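Side-chain contacts in hypothetical UPF0204 protein AF0625 (Archaeoglobus fulgidus, PDB 1YQE), which probably hydrolyses D-aminoacyl-tRNAs, with zinc as cofactor, to free tRNA and D-amino acids, recycling tRNA charged with the wrong enantiomer: residues 220-223 with 224-228; 198-201 with 202-205; 227-230 with 231-234. All coordinates share one frame; numbering follows the deposited sequence.

Contact 1 of 3, residues 220-223 with 224-228; sequences KYTF and EHLTA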
loop_
_atom_site.group_PDB
_atom_site.type_symbol
_atom_site.label_atom_id
_atom_site.label_comp_id
_atom_site.label_asym_id
_atom_site.label_seq_id
_atom_site.Cartn_x
_atom_site.Cartn_y
_atom_site.Cartn_z
ATOM N N LYS A 220 13.454 -10.689 1.020
ATOM C CA LYS A 220 14.517 -11.639 0.742
ATOM C C LYS A 220 13.972 -13.032 0.423
ATOM O O LYS A 220 14.592 -13.772 -0.340
ATOM C CB LYS A 220 15.483 -11.705 1.937
ATOM C CG LYS A 220 16.399 -12.916 1.938
ATOM C CD LYS A 220 17.548 -12.756 2.925
ATOM C CE LYS A 220 18.089 -14.113 3.359
ATOM N NZ LYS A 220 18.339 -15.018 2.202
ATOM N N TYR A 221 12.819 -13.398 0.983
ATOM C CA TYR A 221 12.278 -14.734 0.710
ATOM C C TYR A 221 11.795 -14.907 -0.734
ATOM O O TYR A 221 11.481 -16.017 -1.163
ATOM C CB TYR A 221 11.165 -15.105 1.715
ATOM C CG TYR A 221 9.872 -14.317 1.628
ATOM C CD1 TYR A 221 8.991 -14.498 0.562
ATOM C CD2 TYR A 221 9.521 -13.399 2.624
ATOM C CE1 TYR A 221 7.795 -13.788 0.483
ATOM C CE2 TYR A 221 8.322 -12.682 2.554
ATOM C CZ TYR A 221 7.464 -12.882 1.478
ATOM O OH TYR A 221 6.279 -12.180 1.387
ATOM N N THR A 222 11.766 -13.814 -1.491
ATOM C CA THR A 222 11.336 -13.868 -2.888
ATOM C C THR A 222 12.508 -13.917 -3.880
ATOM O O THR A 222 12.298 -14.165 -5.071
ATOM C CB THR A 222 10.489 -12.629 -3.259
ATOM O OG1 THR A 222 11.345 -11.481 -3.349
ATOM C CG2 THR A 222 9.425 -12.373 -2.208
ATOM N N PHE A 223 13.729 -13.691 -3.393
ATOM C CA PHE A 223 14.917 -13.660 -4.258
ATOM C C PHE A 223 15.033 -14.752 -5.321
ATOM O O PHE A 223 15.263 -14.455 -6.492
ATOM C CB PHE A 223 16.211 -13.672 -3.428
ATOM C CG PHE A 223 16.490 -12.391 -2.681
ATOM C CD1 PHE A 223 15.710 -11.256 -2.878
ATOM C CD2 PHE A 223 17.555 -12.325 -1.781
ATOM C CE1 PHE A 223 15.983 -10.072 -2.193
ATOM C CE2 PHE A 223 17.839 -11.147 -1.088
ATOM C CZ PHE A 223 17.050 -10.018 -1.296
ATOM N N GLU A 224 14.888 -16.007 -4.908
ATOM C CA GLU A 224 15.014 -17.144 -5.818
ATOM C C GLU A 224 13.962 -17.214 -6.916
ATOM O O GLU A 224 14.169 -17.868 -7.940
ATOM C CB GLU A 224 14.981 -18.459 -5.038
ATOM C CG GLU A 224 16.107 -18.657 -4.038
ATOM C CD GLU A 224 16.048 -17.680 -2.873
ATOM O OE1 GLU A 224 14.928 -17.299 -2.466
ATOM O OE2 GLU A 224 17.127 -17.309 -2.357
ATOM N N HIS A 225 12.835 -16.546 -6.709
ATOM C CA HIS A 225 11.755 -16.565 -7.684
ATOM C C HIS A 225 11.660 -15.308 -8.534
ATOM O O HIS A 225 10.861 -15.247 -9.465
ATOM C CB HIS A 225 10.425 -16.814 -6.974
ATOM C CG HIS A 225 10.284 -18.202 -6.433
ATOM N ND1 HIS A 225 10.125 -19.305 -7.245
ATOM C CD2 HIS A 225 10.290 -18.668 -5.162
ATOM C CE1 HIS A 225 10.035 -20.391 -6.497
ATOM N NE2 HIS A 225 10.132 -20.031 -5.230
ATOM N N LEU A 226 12.470 -14.304 -8.212
ATOM C CA LEU A 226 12.464 -13.060 -8.971
ATOM C C LEU A 226 13.247 -13.238 -10.262
ATOM O O LEU A 226 14.215 -13.992 -10.306
ATOM C CB LEU A 226 13.122 -11.933 -8.174
ATOM C CG LEU A 226 12.502 -11.405 -6.883
ATOM C CD1 LEU A 226 13.472 -10.399 -6.272
ATOM C CD2 LEU A 226 11.150 -10.747 -7.163
ATOM N N THR A 227 12.818 -12.548 -11.313
ATOM C CA THR A 227 13.515 -12.581 -12.593
ATOM C C THR A 227 13.715 -11.127 -12.996
ATOM O O THR A 227 13.040 -10.241 -12.476
ATOM C CB THR A 227 12.696 -13.287 -13.689
ATOM O OG1 THR A 227 11.456 -12.596 -13.880
ATOM C CG2 THR A 227 12.425 -14.740 -13.301
ATOM N N ALA A 228 14.645 -10.876 -13.906
ATOM C CA ALA A 228 14.888 -9.517 -14.351
ATOM C C ALA A 228 13.621 -8.953 -14.990
ATOM O O ALA A 228 13.293 -7.785 -14.790
ATOM C CB ALA A 228 16.040 -9.485 -15.345
HETATM O O HOH W 1 16.939 -15.559 -0.138
#
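Thr222 and Phe223 offer their carbonyl oxygens to the chain that curls past them at His225 and Leu226. His225 N bonds to Thr222 O at 2.9 Å with an N-H...O angle of 145°, the donor standing well above the carbonyl plane. Leu226 N is shared: it reaches Phe223 O at 3.3 Å and makes a weak second bond to Thr222 O. With Phe223 N bonded back to Lys220 O, the run is a series of overlapping beta turns, each closed by a bond from residue i+3 to residue i. They carry the chain from strand 212-218 to Thr227, the N-cap of helix 228-238.

Water joins the two charged side chains. It donates to Glu224 OE2 at 2.8 Å and also to Lys220 O, and it accepts from Lys220 NZ at 2.8 Å. The ammonium and carboxylate themselves stay apart, with Lys220 NZ and Glu224 OE2 separated by 5.2 Å. The bend of the glutamate at chi2 (67°) turns its carboxylate back over Phe223 CB toward this water.

Apolar packing lies on the buried side. Leu226 CD1 meets the Phe223 ring at its edge, near the ring plane, 4.2 Å from Phe223 CD1. Phe223 CG lies beside its own backbone N (chi1 -71°), which lays one ring face over Lys220 CA. Beyond these two segments, Phe223 packs on Val254 and Leu226 on Ile257, both of helix 252-265. Leu226 CG also rests against a polar atom, Thr222 OG1, at 3.7 Å; that hydroxyl is hydrogen-bonded to Ala219 O.

Contact 2 of 3, residues 198-201 with 202-205; sequences HYAP and RQTE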
loop_
_atom_site.group_PDB
_atom_site.type_symbol
_atom_site.label_atom_id
_atom_site.label_comp_id
_atom_site.label_asym_id
_atom_site.label_seq_id
_atom_site.Cartn_x
_atom_site.Cartn_y
_atom_site.Cartn_z
ATOM N N HIS A 198 10.143 -9.251 5.930
ATOM C CA HIS A 198 8.761 -8.909 5.592
ATOM C C HIS A 198 8.255 -7.527 6.004
ATOM O O HIS A 198 7.301 -7.018 5.409
ATOM C CB HIS A 198 7.800 -9.985 6.123
ATOM C CG HIS A 198 7.796 -10.117 7.613
ATOM N ND1 HIS A 198 8.918 -10.463 8.336
ATOM C CD2 HIS A 198 6.800 -9.964 8.517
ATOM C CE1 HIS A 198 8.614 -10.517 9.620
ATOM N NE2 HIS A 198 7.334 -10.218 9.758
ATOM N N TYR A 199 8.869 -6.920 7.015
ATOM C CA TYR A 199 8.442 -5.587 7.442
ATOM C C TYR A 199 9.333 -4.477 6.880
ATOM O O TYR A 199 9.295 -3.339 7.355
ATOM C CB TYR A 199 8.382 -5.487 8.972
ATOM C CG TYR A 199 7.154 -6.135 9.584
ATOM C CD1 TYR A 199 5.892 -5.968 9.008
ATOM C CD2 TYR A 199 7.247 -6.887 10.757
ATOM C CE1 TYR A 199 4.751 -6.533 9.583
ATOM C CE2 TYR A 199 6.109 -7.458 11.344
ATOM C CZ TYR A 199 4.866 -7.276 10.752
ATOM O OH TYR A 199 3.742 -7.842 11.323
ATOM N N ALA A 200 10.136 -4.821 5.876
ATOM C CA ALA A 200 11.019 -3.864 5.200
ATOM C C ALA A 200 11.507 -2.708 6.072
ATOM O O ALA A 200 11.049 -1.576 5.923
ATOM C CB ALA A 200 10.310 -3.310 3.970
ATOM N N PRO A 201 12.455 -2.978 6.984
ATOM C CA PRO A 201 13.022 -1.975 7.897
ATOM C C PRO A 201 13.636 -0.760 7.194
ATOM O O PRO A 201 13.333 0.388 7.537
ATOM C CB PRO A 201 14.078 -2.767 8.672
ATOM C CG PRO A 201 13.579 -4.171 8.618
ATOM C CD PRO A 201 13.076 -4.295 7.204
ATOM N N ARG A 202 14.505 -1.012 6.221
ATOM C CA ARG A 202 15.155 0.078 5.496
ATOM C C ARG A 202 14.110 0.925 4.777
ATOM O O ARG A 202 14.098 2.153 4.903
ATOM C CB ARG A 202 16.164 -0.469 4.473
ATOM C CG ARG A 202 17.290 -1.341 5.048
ATOM C CD ARG A 202 18.279 -0.550 5.903
ATOM N NE ARG A 202 17.741 -0.219 7.220
ATOM C CZ ARG A 202 17.488 -1.111 8.173
ATOM N NH1 ARG A 202 17.723 -2.401 7.966
ATOM N NH2 ARG A 202 16.993 -0.714 9.336
ATOM N N GLN A 203 13.229 0.266 4.030
ATOM C CA GLN A 203 12.183 0.970 3.289
ATOM C C GLN A 203 11.269 1.782 4.208
ATOM O O GLN A 203 10.815 2.863 3.842
ATOM C CB GLN A 203 11.354 -0.019 2.463
ATOM C CG GLN A 203 12.150 -0.722 1.367
ATOM C CD GLN A 203 12.692 -2.070 1.807
ATOM O OE1 GLN A 203 13.228 -2.209 2.906
ATOM N NE2 GLN A 203 12.560 -3.070 0.942
ATOM N N THR A 204 11.001 1.262 5.399
ATOM C CA THR A 204 10.162 1.969 6.362
ATOM C C THR A 204 10.837 3.281 6.783
ATOM O O THR A 204 10.190 4.327 6.865
ATOM C CB THR A 204 9.907 1.100 7.621
ATOM O OG1 THR A 204 9.114 -0.038 7.258
ATOM C CG2 THR A 204 9.177 1.895 8.697
ATOM N N GLU A 205 12.140 3.225 7.048
ATOM C CA GLU A 205 12.885 4.417 7.451
ATOM C C GLU A 205 12.904 5.412 6.286
ATOM O O GLU A 205 12.792 6.625 6.481
ATOM C CB GLU A 205 14.316 4.033 7.838
ATOM C CG GLU A 205 14.380 2.921 8.870
ATOM C CD GLU A 205 15.790 2.410 9.111
ATOM O OE1 GLU A 205 16.563 2.303 8.136
ATOM O OE2 GLU A 205 16.121 2.101 10.276
#
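Ala200 O takes two bonds from Thr204: the backbone N at 2.9 Å and the hydroxyl OG1 at 2.8 Å. The hydroxyl comes from above the carbonyl plane, while the N-H lies closer to that plane. Thr204 OG1, sitting beside its own backbone N (chi1 -66°), donates here and is bonded to Met138 N as well. Glu205 N bonds to Pro201 O, continuing the helix whose N-cap position Ala200 occupies.

Arg202 grips Glu205 side-on, NE to OE1 at 2.9 Å and NH2 to OE2 at 3.1 Å; both oxygens lie close to the guanidinium plane but are met from above the carboxylate plane. Bends at chi2 and chi3 fold the guanidinium back so that Pro201 CB covers one face, 3.6 Å from Arg202 NH2. A leucine here would probably leave Glu205 without the side-on grip and Pro201 CB without the flat guanidinium beside it.

Behind the turn, Ala200 CB abuts Gln203 OE1 at 3.3 Å, while Gln203 NE2 bonds to Gly195 O and Asn217 OD1. Gln203 thereby ties helix 201-209 to the chain just past strand 189-194 and to strand 212-218, with Thr204 against strand 135-138 and Glu205 bridged to Lys276 of helix 272-278.

Contact 3 of 3, residues 227-230 with 231-234; sequences TAEF and LVKA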
loop_
_atom_site.group_PDB
_atom_site.type_symbol
_atom_site.label_atom_id
_atom_site.label_comp_id
_atom_site.label_asym_id
_atom_site.label_seq_id
_atom_site.Cartn_x
_atom_site.Cartn_y
_atom_site.Cartn_z
ATOM N N THR A 227 12.818 -12.548 -11.313
ATOM C CA THR A 227 13.515 -12.581 -12.593
ATOM C C THR A 227 13.715 -11.127 -12.996
ATOM O O THR A 227 13.040 -10.241 -12.476
ATOM C CB THR A 227 12.696 -13.287 -13.689
ATOM O OG1 THR A 227 11.456 -12.596 -13.880
ATOM C CG2 THR A 227 12.425 -14.740 -13.301
ATOM N N ALA A 228 14.645 -10.876 -13.906
ATOM C CA ALA A 228 14.888 -9.517 -14.351
ATOM C C ALA A 228 13.621 -8.953 -14.990
ATOM O O ALA A 228 13.293 -7.785 -14.790
ATOM C CB ALA A 228 16.040 -9.485 -15.345
ATOM N N GLU A 229 12.898 -9.785 -15.741
ATOM C CA GLU A 229 11.678 -9.325 -16.404
ATOM C C GLU A 229 10.558 -9.005 -15.418
ATOM O O GLU A 229 9.782 -8.072 -15.631
ATOM C CB GLU A 229 11.201 -10.356 -17.435
ATOM C CG GLU A 229 9.955 -9.923 -18.203
ATOM C CD GLU A 229 10.050 -8.494 -18.738
ATOM O OE1 GLU A 229 11.017 -8.184 -19.470
ATOM O OE2 GLU A 229 9.148 -7.680 -18.427
ATOM N N PHE A 230 10.466 -9.776 -14.341
ATOM C CA PHE A 230 9.443 -9.517 -13.341
ATOM C C PHE A 230 9.739 -8.166 -12.690
ATOM O O PHE A 230 8.828 -7.375 -12.449
ATOM C CB PHE A 230 9.439 -10.607 -12.269
ATOM C CG PHE A 230 8.273 -10.516 -11.324
ATOM C CD1 PHE A 230 6.989 -10.825 -11.755
ATOM C CD2 PHE A 230 8.458 -10.101 -10.007
ATOM C CE1 PHE A 230 5.902 -10.726 -10.891
ATOM C CE2 PHE A 230 7.378 -9.997 -9.134
ATOM C CZ PHE A 230 6.100 -10.310 -9.575
ATOM N N LEU A 231 11.010 -7.905 -12.399
ATOM C CA LEU A 231 11.385 -6.632 -11.789
ATOM C C LEU A 231 11.079 -5.466 -12.724
ATOM O O LEU A 231 10.689 -4.392 -12.271
ATOM C CB LEU A 231 12.867 -6.625 -11.405
ATOM C CG LEU A 231 13.224 -7.454 -10.167
ATOM C CD1 LEU A 231 14.717 -7.314 -9.871
ATOM C CD2 LEU A 231 12.401 -6.978 -8.972
ATOM N N VAL A 232 11.257 -5.671 -14.026
ATOM C CA VAL A 232 10.959 -4.615 -14.994
ATOM C C VAL A 232 9.463 -4.315 -14.963
ATOM O O VAL A 232 9.050 -3.154 -15.042
ATOM C CB VAL A 232 11.368 -5.025 -16.426
ATOM C CG1 VAL A 232 10.733 -4.085 -17.443
ATOM C CG2 VAL A 232 12.883 -4.989 -16.555
ATOM N N LYS A 233 8.653 -5.365 -14.844
ATOM C CA LYS A 233 7.206 -5.209 -14.774
ATOM C C LYS A 233 6.818 -4.406 -13.532
ATOM O O LYS A 233 5.924 -3.562 -13.579
ATOM C CB LYS A 233 6.508 -6.572 -14.709
ATOM C CG LYS A 233 5.023 -6.453 -14.366
ATOM C CD LYS A 233 4.436 -7.739 -13.775
ATOM C CE LYS A 233 4.285 -8.836 -14.811
ATOM N NZ LYS A 233 3.514 -9.995 -14.269
ATOM N N ALA A 234 7.482 -4.691 -12.416
ATOM C CA ALA A 234 7.206 -3.990 -11.167
ATOM C C ALA A 234 7.562 -2.506 -11.288
ATOM O O ALA A 234 6.794 -1.637 -10.877
ATOM C CB ALA A 234 8.001 -4.624 -10.028
#
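Thr227 to Phe230 pair with Leu231 to Ala234 through four successive i to i+4 backbone bonds, from Leu231 N to Thr227 O (3.1 Å) through to Ala234 N to Phe230 O (3.0 Å), the regular opening turns of an alpha helix.

Thr227 stands at the N-cap. Its OG1 accepts Phe230 N at 3.0 Å with an N-H...O angle of 150°, giving a partner to an amide that the helix's own bonding pattern leaves without one. The same residue's carbonyl receives Leu231 N, and Leu231 CG lies 3.6 Å from Thr227 O.

Phe230 CG is anti to the backbone N (chi1 -171°), which swings the ring out from the helix; Lys233, bent at chi3 (-72°), reaches back so that NZ comes obliquely to the ring, 4.2 Å from Phe230 CE1. Nearer the backbone, Lys233 CB rests on Phe230 O at 3.3 Å. On another side of the helix, Glu229 curls at chi2 and brings its carboxylate obliquely across Val232, with Glu229 OE2 4.0 Å from Val232 CB. The valine's CG1 side faces this carboxylate, while Val232 CG2 touches Ala228 O at 3.3 Å.

The buried faces meet the rest of the fold. Leu231 packs on Ile257, Val258 and Ala261 of helix 252-265 and on Phe218, while Phe230 lies against Val97 and Leu109. This is an N-capped alpha helix in a beta-alpha-beta crossover, linking parallel strands 212-218 and 242-245 of the four-stranded sheet.

Along the chain the order is contact 2, contact 1, contact 3, all within the part built on the parallel sheet of strands 212-218, 189-194, 242-245 and 268-271. Contact 2 opens helix 201-209, between strands 189-194 and 212-218. Contact 1 fills the loop leaving 212-218 and runs into contact 3, which shares Thr227 and Ala228 and starts helix 228-238; their centres are about 10 Å apart. Contacts 1 and 2 lie about 17 Å apart between centres, contacts 2 and 3 about 21 Å. Together they shape two consecutive crossovers of the sheet. Contact 2 borders the pyrophosphate pocket: Tyr199, its side chain about 8 Å from the ligand (about 10 Å for Tyr221), bonds through OH to pocket residue His80.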